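Local coordinates for MTH396 protein (Methanothermobacter thermautotrophicus, PDB 1NXH), which is of unknown function but belongs to the EhaM family and forms an all-helical, disulfide-linked homodimer, at residues W20-V25 with F39-L43; R63-I67 with L102-G106; K70-L75 with Y109-L113. All coordinates share one frame; numbering follows the deposited sequence.

Contact 1: residues W20-V25 with F39-L43; sequences WQEDVV and FQDIL
With CG anti to the backbone N (chi1 -170°), the ring of F39 is carried toward residues V24 and V25, while L43, whose CG lies anti to its carbonyl carbon (chi1 -60°), sends CD1 to the side chains of V25 and W20. The F39 ring meets V25 at its edge: CD2 is 3.5 Å from V25 O, close to the ring plane, and V24 O lies along the same rim. One face of this ring is covered from within its own helix, L43 CG sitting 4.2 Å above the ring plane and over its centre. V25 CG1 fills the angle between the two residues, at 4.1 Å from F39 CD2 and 4.0 Å from L43 CD1. L43 CD1 also comes to the indole edge, 4.1 Å from W20 CZ3.

Helices 18-25 and 36-46 are joined by a largely non-helical connection. The axes of segments 20-25 and 39-43 approach to 12.3 Å at an angle of 83°: two successive helices are packed almost at right angles, touching mainly through side chains. Residues 21-25 form a wider pi-type turn, in which W20 O accepts from both V24 N and V25 N. On the flank, the carboxamides of Q21 and Q40 approach each other from the two helices, the side chains crossing at about a right angle. Replacing F39 by an alanine is likely to open a gap beside V25 CG1 and to take from L43 CG the flat surface it rests on. W20 extends the buried cluster to L52 and L55 of helix 49-60 and to I14 and L15 of helix 5-15, and L43 packs on M84 of the second subunit.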
# COMPACT_ATOMS: atom_id res chain seq x y z
N TRP A 20 -8.32 -19.21 -10.99
CA TRP A 20 -8.73 -18.53 -9.76
C TRP A 20 -7.76 -18.85 -8.64
O TRP A 20 -7.10 -17.97 -8.09
CB TRP A 20 -10.15 -18.97 -9.36
CG TRP A 20 -11.22 -18.07 -9.85
CD1 TRP A 20 -11.64 -17.90 -11.15
CD2 TRP A 20 -11.98 -17.15 -9.06
NE1 TRP A 20 -12.60 -16.92 -11.21
CE2 TRP A 20 -12.83 -16.44 -9.95
CE3 TRP A 20 -12.02 -16.84 -7.69
CZ2 TRP A 20 -13.71 -15.43 -9.50
CZ3 TRP A 20 -12.89 -15.84 -7.25
CH2 TRP A 20 -13.73 -15.15 -8.16
N GLN A 21 -7.68 -20.13 -8.30
CA GLN A 21 -6.81 -20.60 -7.24
C GLN A 21 -5.41 -20.01 -7.31
O GLN A 21 -4.83 -19.64 -6.30
CB GLN A 21 -6.73 -22.12 -7.31
CG GLN A 21 -8.05 -22.81 -6.98
CD GLN A 21 -8.31 -22.88 -5.47
OE1 GLN A 21 -9.46 -22.90 -5.03
NE2 GLN A 21 -7.24 -22.93 -4.68
N GLU A 22 -4.88 -19.91 -8.51
CA GLU A 22 -3.54 -19.39 -8.70
C GLU A 22 -3.41 -17.87 -8.74
O GLU A 22 -2.39 -17.33 -8.33
CB GLU A 22 -2.97 -19.97 -9.99
CG GLU A 22 -2.47 -21.37 -9.85
CD GLU A 22 -1.15 -21.41 -9.11
OE1 GLU A 22 -1.11 -20.91 -7.96
OE2 GLU A 22 -0.17 -21.93 -9.67
N ASP A 23 -4.44 -17.19 -9.24
CA ASP A 23 -4.40 -15.73 -9.38
C ASP A 23 -5.15 -14.93 -8.32
O ASP A 23 -4.93 -13.73 -8.16
CB ASP A 23 -4.95 -15.33 -10.75
CG ASP A 23 -4.16 -15.91 -11.89
OD1 ASP A 23 -4.47 -15.58 -13.06
OD2 ASP A 23 -3.23 -16.70 -11.63
N VAL A 24 -6.03 -15.60 -7.58
CA VAL A 24 -6.85 -14.89 -6.62
C VAL A 24 -6.94 -15.49 -5.24
O VAL A 24 -6.43 -14.93 -4.27
CB VAL A 24 -8.28 -14.79 -7.16
CG1 VAL A 24 -9.10 -13.83 -6.31
CG2 VAL A 24 -8.26 -14.39 -8.63
N VAL A 25 -7.61 -16.62 -5.15
CA VAL A 25 -7.83 -17.30 -3.88
C VAL A 25 -6.56 -17.53 -3.07
O VAL A 25 -6.51 -17.24 -1.87
CB VAL A 25 -8.56 -18.65 -4.10
CG1 VAL A 25 -9.82 -18.72 -3.22
CG2 VAL A 25 -8.92 -18.83 -5.59
N PHE A 39 -11.17 -18.21 3.30
CA PHE A 39 -11.35 -17.18 2.29
C PHE A 39 -12.34 -17.64 1.25
O PHE A 39 -13.31 -16.94 0.93
CB PHE A 39 -10.02 -16.88 1.61
CG PHE A 39 -10.05 -15.68 0.71
CD1 PHE A 39 -10.76 -14.53 1.09
CD2 PHE A 39 -9.32 -15.66 -0.47
CE1 PHE A 39 -10.73 -13.38 0.31
CE2 PHE A 39 -9.28 -14.51 -1.27
CZ PHE A 39 -9.99 -13.37 -0.88
N GLN A 40 -12.09 -18.82 0.72
CA GLN A 40 -12.94 -19.41 -0.29
C GLN A 40 -14.42 -19.38 0.14
O GLN A 40 -15.30 -19.03 -0.64
CB GLN A 40 -12.51 -20.84 -0.55
CG GLN A 40 -13.07 -21.39 -1.81
CD GLN A 40 -12.32 -22.61 -2.27
OE1 GLN A 40 -11.10 -22.57 -2.39
NE2 GLN A 40 -13.05 -23.70 -2.53
N ASP A 41 -14.67 -19.75 1.38
CA ASP A 41 -16.02 -19.75 1.93
C ASP A 41 -16.54 -18.33 2.04
O ASP A 41 -17.75 -18.10 1.91
CB ASP A 41 -16.02 -20.37 3.31
CG ASP A 41 -15.30 -21.67 3.34
OD1 ASP A 41 -15.79 -22.61 2.68
OD2 ASP A 41 -14.24 -21.76 3.99
N ILE A 42 -15.64 -17.40 2.33
CA ILE A 42 -16.01 -16.00 2.47
C ILE A 42 -16.49 -15.53 1.11
O ILE A 42 -17.55 -14.92 0.99
CB ILE A 42 -14.81 -15.14 2.89
CG1 ILE A 42 -14.52 -15.37 4.37
CG2 ILE A 42 -15.11 -13.67 2.66
CD1 ILE A 42 -13.26 -14.70 4.84
N LEU A 43 -15.70 -15.83 0.09
CA LEU A 43 -16.08 -15.46 -1.27
C LEU A 43 -17.43 -16.11 -1.53
O LEU A 43 -18.37 -15.45 -1.96
CB LEU A 43 -15.07 -16.00 -2.26
CG LEU A 43 -13.65 -15.50 -2.07
CD1 LEU A 43 -12.78 -16.10 -3.14
CD2 LEU A 43 -13.60 -13.99 -2.16

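Contact 2: residues R63-I67 with L102-G106; sequences RPRCI and LVLAG
The carbonyl oxygen V103 O accepts a backbone hydrogen bond from G106 N at 3.1 Å, and R63 reaches across from helix 63-74 to the same atom. R63 NH2 stops 3.3 Å from V103 O; the oxygen lies oblique to the guanidinium plane, and the angle at NH2 is too poor for a hydrogen bond. The arginine chain leaves its helix with CG anti to the backbone N (chi1 167°) and bends at chi2 (94°), which lays it alongside L104, the two side chains running in opposite directions. L104 CD1 thereby touches R63 CG at 3.7 Å and stands 4.3 Å above the plane of the guanidinium, over its centre.

The oxygen belongs to the C-terminal end of helix 89-104, which closes in a Schellman motif: R107 N turns back to L102 O, G106 N to V103 O, and G106 is the C-prime residue. Its positive phi suits a glycine, since a CB there would run into the carbonyl oxygen before it.

Beneath the arginine the contact is apolar. I67 and V103 reach toward each other tip to tip, I67 CD1 lying 3.5 Å from V103 CG2 and I67 CG2 3.7 Å from V103 CG1. L104 CD1 packs obliquely on I67 CD1 as well, and L104 CD2 rests 4.1 Å from P64 CB. The first turn of helix 63-74 also faces the dimer partner: C66 SG forms a disulfide with C78 of the second subunit, and R63 and C66 pack on W79 of that subunit.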
# COMPACT_ATOMS: atom_id res chain seq x y z
N ARG A 63 -5.23 -5.94 -12.16
CA ARG A 63 -4.02 -6.45 -11.54
C ARG A 63 -2.91 -5.40 -11.62
O ARG A 63 -2.25 -5.13 -10.62
CB ARG A 63 -3.61 -7.76 -12.24
CG ARG A 63 -2.21 -8.29 -11.93
CD ARG A 63 -2.16 -9.32 -10.79
NE ARG A 63 -0.80 -9.82 -10.61
CZ ARG A 63 -0.20 -10.69 -11.43
NH1 ARG A 63 -0.85 -11.16 -12.50
NH2 ARG A 63 1.07 -11.04 -11.22
N PRO A 64 -2.72 -4.78 -12.80
CA PRO A 64 -1.67 -3.76 -12.96
C PRO A 64 -1.87 -2.54 -12.07
O PRO A 64 -0.99 -2.15 -11.29
CB PRO A 64 -1.75 -3.42 -14.45
CG PRO A 64 -3.19 -3.63 -14.77
CD PRO A 64 -3.48 -4.93 -14.06
N ARG A 65 -3.04 -1.93 -12.22
CA ARG A 65 -3.43 -0.76 -11.45
C ARG A 65 -3.24 -1.00 -9.95
O ARG A 65 -2.69 -0.17 -9.24
CB ARG A 65 -4.90 -0.46 -11.76
CG ARG A 65 -5.55 0.58 -10.89
CD ARG A 65 -6.91 0.95 -11.48
NE ARG A 65 -7.95 -0.05 -11.28
CZ ARG A 65 -8.44 -0.39 -10.09
NH1 ARG A 65 -7.97 0.20 -8.98
NH2 ARG A 65 -9.41 -1.28 -9.99
N CYS A 66 -3.67 -2.17 -9.48
CA CYS A 66 -3.56 -2.48 -8.07
C CYS A 66 -2.13 -2.66 -7.60
O CYS A 66 -1.81 -2.44 -6.42
CB CYS A 66 -4.38 -3.72 -7.76
SG CYS A 66 -6.17 -3.39 -7.64
N ILE A 67 -1.25 -3.04 -8.53
CA ILE A 67 0.14 -3.24 -8.18
C ILE A 67 0.85 -1.90 -8.06
O ILE A 67 1.67 -1.70 -7.16
CB ILE A 67 0.88 -4.10 -9.22
CG1 ILE A 67 0.22 -5.49 -9.30
CG2 ILE A 67 2.36 -4.19 -8.84
CD1 ILE A 67 0.74 -6.37 -10.40
N LEU A 102 7.70 -6.03 -14.31
CA LEU A 102 8.29 -7.23 -13.75
C LEU A 102 7.29 -8.14 -13.09
O LEU A 102 7.09 -9.28 -13.52
CB LEU A 102 9.34 -6.85 -12.71
CG LEU A 102 10.72 -6.57 -13.27
CD1 LEU A 102 11.61 -5.98 -12.19
CD2 LEU A 102 11.30 -7.88 -13.77
N VAL A 103 6.66 -7.65 -12.03
CA VAL A 103 5.70 -8.45 -11.29
C VAL A 103 4.64 -9.02 -12.20
O VAL A 103 4.17 -10.15 -12.00
CB VAL A 103 5.10 -7.61 -10.13
CG1 VAL A 103 5.08 -6.15 -10.50
CG2 VAL A 103 3.70 -8.10 -9.77
N LEU A 104 4.27 -8.28 -13.23
CA LEU A 104 3.27 -8.74 -14.18
C LEU A 104 3.81 -9.89 -15.01
O LEU A 104 3.05 -10.65 -15.60
CB LEU A 104 2.86 -7.60 -15.10
CG LEU A 104 1.53 -6.86 -14.91
CD1 LEU A 104 0.91 -7.12 -13.55
CD2 LEU A 104 1.80 -5.39 -15.11
N ALA A 105 5.12 -9.99 -15.08
CA ALA A 105 5.74 -11.04 -15.87
C ALA A 105 6.13 -12.21 -14.99
O ALA A 105 6.96 -13.03 -15.38
CB ALA A 105 6.94 -10.49 -16.60
N GLY A 106 5.55 -12.29 -13.80
CA GLY A 106 5.86 -13.40 -12.91
C GLY A 106 6.74 -13.10 -11.72
O GLY A 106 6.77 -13.86 -10.74

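Contact 3: residues K70-L75 with Y109-L113; sequences KLHSDL and YSEAL
The one polar bond of this contact runs from Y109 OH to D74 OD1, at 2.5 Å. The phenol is the donor and the carboxylate oxygen lies in the plane of the ring, at its edge, while the carboxylate itself is turned 57° from that plane. Y109 is delivered there by a side chain whose CG stands anti to the backbone N (chi1 -173°), so that the ring extends from the first turn of its helix to the flank of the other. The bond would probably stabilise the carboxylate of D74, which also packs on D74 of the second subunit.

The aliphatic part of K70 lies over one face of the ring in a CH-pi contact, K70 CD 4.2 Å from the centroid of the Y109 ring and offset toward the rim. Over the opposite face sits L113 CB, one helical turn on from the tyrosine. The lysine bends at its end and its amino group is hydrogen-bonded to Q76 of the second subunit, so K70 covers the ring with its chain and bonds across the dimer interface with its amino group.

Segments 70-74 and 109-113, within helices 63-74 and 109-124, cross at 53° with axes 11.7 Å apart at closest, as neighbours in an all-helical fold.

Apolar packing fills the rest. L71 runs antiparallel alongside the tyrosine side chain and puts CD2 at the ring edge, 3.3 Å from Y109 CE1. L113 CD1 lies 3.5 Å from D74 CB, and its other branch, L113 CD2, meets L75 CD2 at 3.4 Å. Behind these leucines stands helix 89-104, where L71 touches I99 and T100 and L75 touches L95.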
# COMPACT_ATOMS: atom_id res chain seq x y z
N LYS A 70 0.13 -0.49 -4.76
CA LYS A 70 0.95 -1.15 -3.74
C LYS A 70 2.37 -0.57 -3.80
O LYS A 70 2.93 -0.17 -2.78
CB LYS A 70 0.95 -2.68 -3.98
CG LYS A 70 1.10 -3.53 -2.70
CD LYS A 70 0.80 -5.03 -2.93
CE LYS A 70 1.28 -5.97 -1.77
NZ LYS A 70 0.50 -5.89 -0.48
N LEU A 71 2.93 -0.51 -5.00
CA LEU A 71 4.28 0.02 -5.17
C LEU A 71 4.40 1.44 -4.64
O LEU A 71 5.27 1.74 -3.82
CB LEU A 71 4.68 -0.00 -6.65
CG LEU A 71 4.76 -1.42 -7.20
CD1 LEU A 71 4.98 -1.41 -8.70
CD2 LEU A 71 5.88 -2.16 -6.47
N HIS A 72 3.52 2.31 -5.12
CA HIS A 72 3.54 3.69 -4.71
C HIS A 72 3.64 3.77 -3.19
O HIS A 72 4.46 4.51 -2.65
CB HIS A 72 2.26 4.39 -5.16
CG HIS A 72 2.35 5.88 -5.11
ND1 HIS A 72 3.08 6.60 -6.04
CD2 HIS A 72 1.87 6.77 -4.22
CE1 HIS A 72 3.04 7.89 -5.71
NE2 HIS A 72 2.32 8.02 -4.61
N SER A 73 2.80 2.97 -2.54
CA SER A 73 2.75 2.92 -1.09
C SER A 73 4.02 2.38 -0.49
O SER A 73 4.73 3.08 0.23
CB SER A 73 1.60 2.06 -0.60
OG SER A 73 1.71 1.89 0.80
N ASP A 74 4.32 1.13 -0.79
CA ASP A 74 5.51 0.49 -0.27
C ASP A 74 6.79 1.29 -0.48
O ASP A 74 7.71 1.21 0.34
CB ASP A 74 5.66 -0.89 -0.90
CG ASP A 74 4.55 -1.81 -0.51
OD1 ASP A 74 4.51 -2.94 -1.02
OD2 ASP A 74 3.70 -1.39 0.33
N LEU A 75 6.84 2.04 -1.58
CA LEU A 75 8.02 2.84 -1.89
C LEU A 75 7.94 4.26 -1.33
O LEU A 75 8.57 5.17 -1.84
CB LEU A 75 8.24 2.91 -3.40
CG LEU A 75 8.58 1.58 -4.07
CD1 LEU A 75 8.95 1.83 -5.53
CD2 LEU A 75 9.75 0.92 -3.35
N TYR A 109 6.35 -10.29 -6.15
CA TYR A 109 6.25 -8.92 -5.61
C TYR A 109 7.38 -8.65 -4.66
O TYR A 109 8.19 -7.74 -4.87
CB TYR A 109 4.93 -8.70 -4.86
CG TYR A 109 4.76 -7.25 -4.45
CD1 TYR A 109 4.70 -6.25 -5.42
CD2 TYR A 109 4.74 -6.86 -3.10
CE1 TYR A 109 4.64 -4.91 -5.08
CE2 TYR A 109 4.68 -5.50 -2.75
CZ TYR A 109 4.64 -4.53 -3.75
OH TYR A 109 4.65 -3.18 -3.48
N SER A 110 7.43 -9.45 -3.60
CA SER A 110 8.44 -9.34 -2.58
C SER A 110 9.74 -9.00 -3.25
O SER A 110 10.29 -7.91 -3.09
CB SER A 110 8.57 -10.67 -1.86
OG SER A 110 7.44 -11.48 -2.13
N GLU A 111 10.25 -9.96 -4.02
CA GLU A 111 11.51 -9.75 -4.70
C GLU A 111 11.50 -8.50 -5.56
O GLU A 111 12.44 -7.72 -5.52
CB GLU A 111 11.84 -10.98 -5.54
CG GLU A 111 11.95 -12.26 -4.71
CD GLU A 111 11.92 -13.52 -5.55
OE1 GLU A 111 12.66 -13.57 -6.56
OE2 GLU A 111 11.17 -14.46 -5.20
N ALA A 112 10.43 -8.30 -6.33
CA ALA A 112 10.32 -7.13 -7.22
C ALA A 112 10.40 -5.79 -6.48
O ALA A 112 11.03 -4.84 -6.96
CB ALA A 112 9.02 -7.21 -8.01
N LEU A 113 9.77 -5.71 -5.31
CA LEU A 113 9.78 -4.48 -4.52
C LEU A 113 11.22 -4.13 -4.13
O LEU A 113 11.61 -2.96 -4.13
CB LEU A 113 8.93 -4.66 -3.26
CG LEU A 113 8.30 -3.40 -2.66
CD1 LEU A 113 7.70 -3.74 -1.33
CD2 LEU A 113 9.34 -2.31 -2.47

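Overall arrangement
From the N terminus, contact 1 comes first and closes a loop between helices 18-25 and 36-46 before the others begin. Helix 63-74 then serves both remaining contacts: its start meets the end of helix 89-104 in contact 2, and its last turns meet the start of helix 109-124 in contact 3. These two cross along the chain, their segments alternating, with centres about 10 Å apart, so one helix is tied to two that follow each other. Contact 1 lies on the opposite side of the chain's centre from contact 3, their centres about 22 Å apart, and touches neither of the others. All three also reach the second subunit.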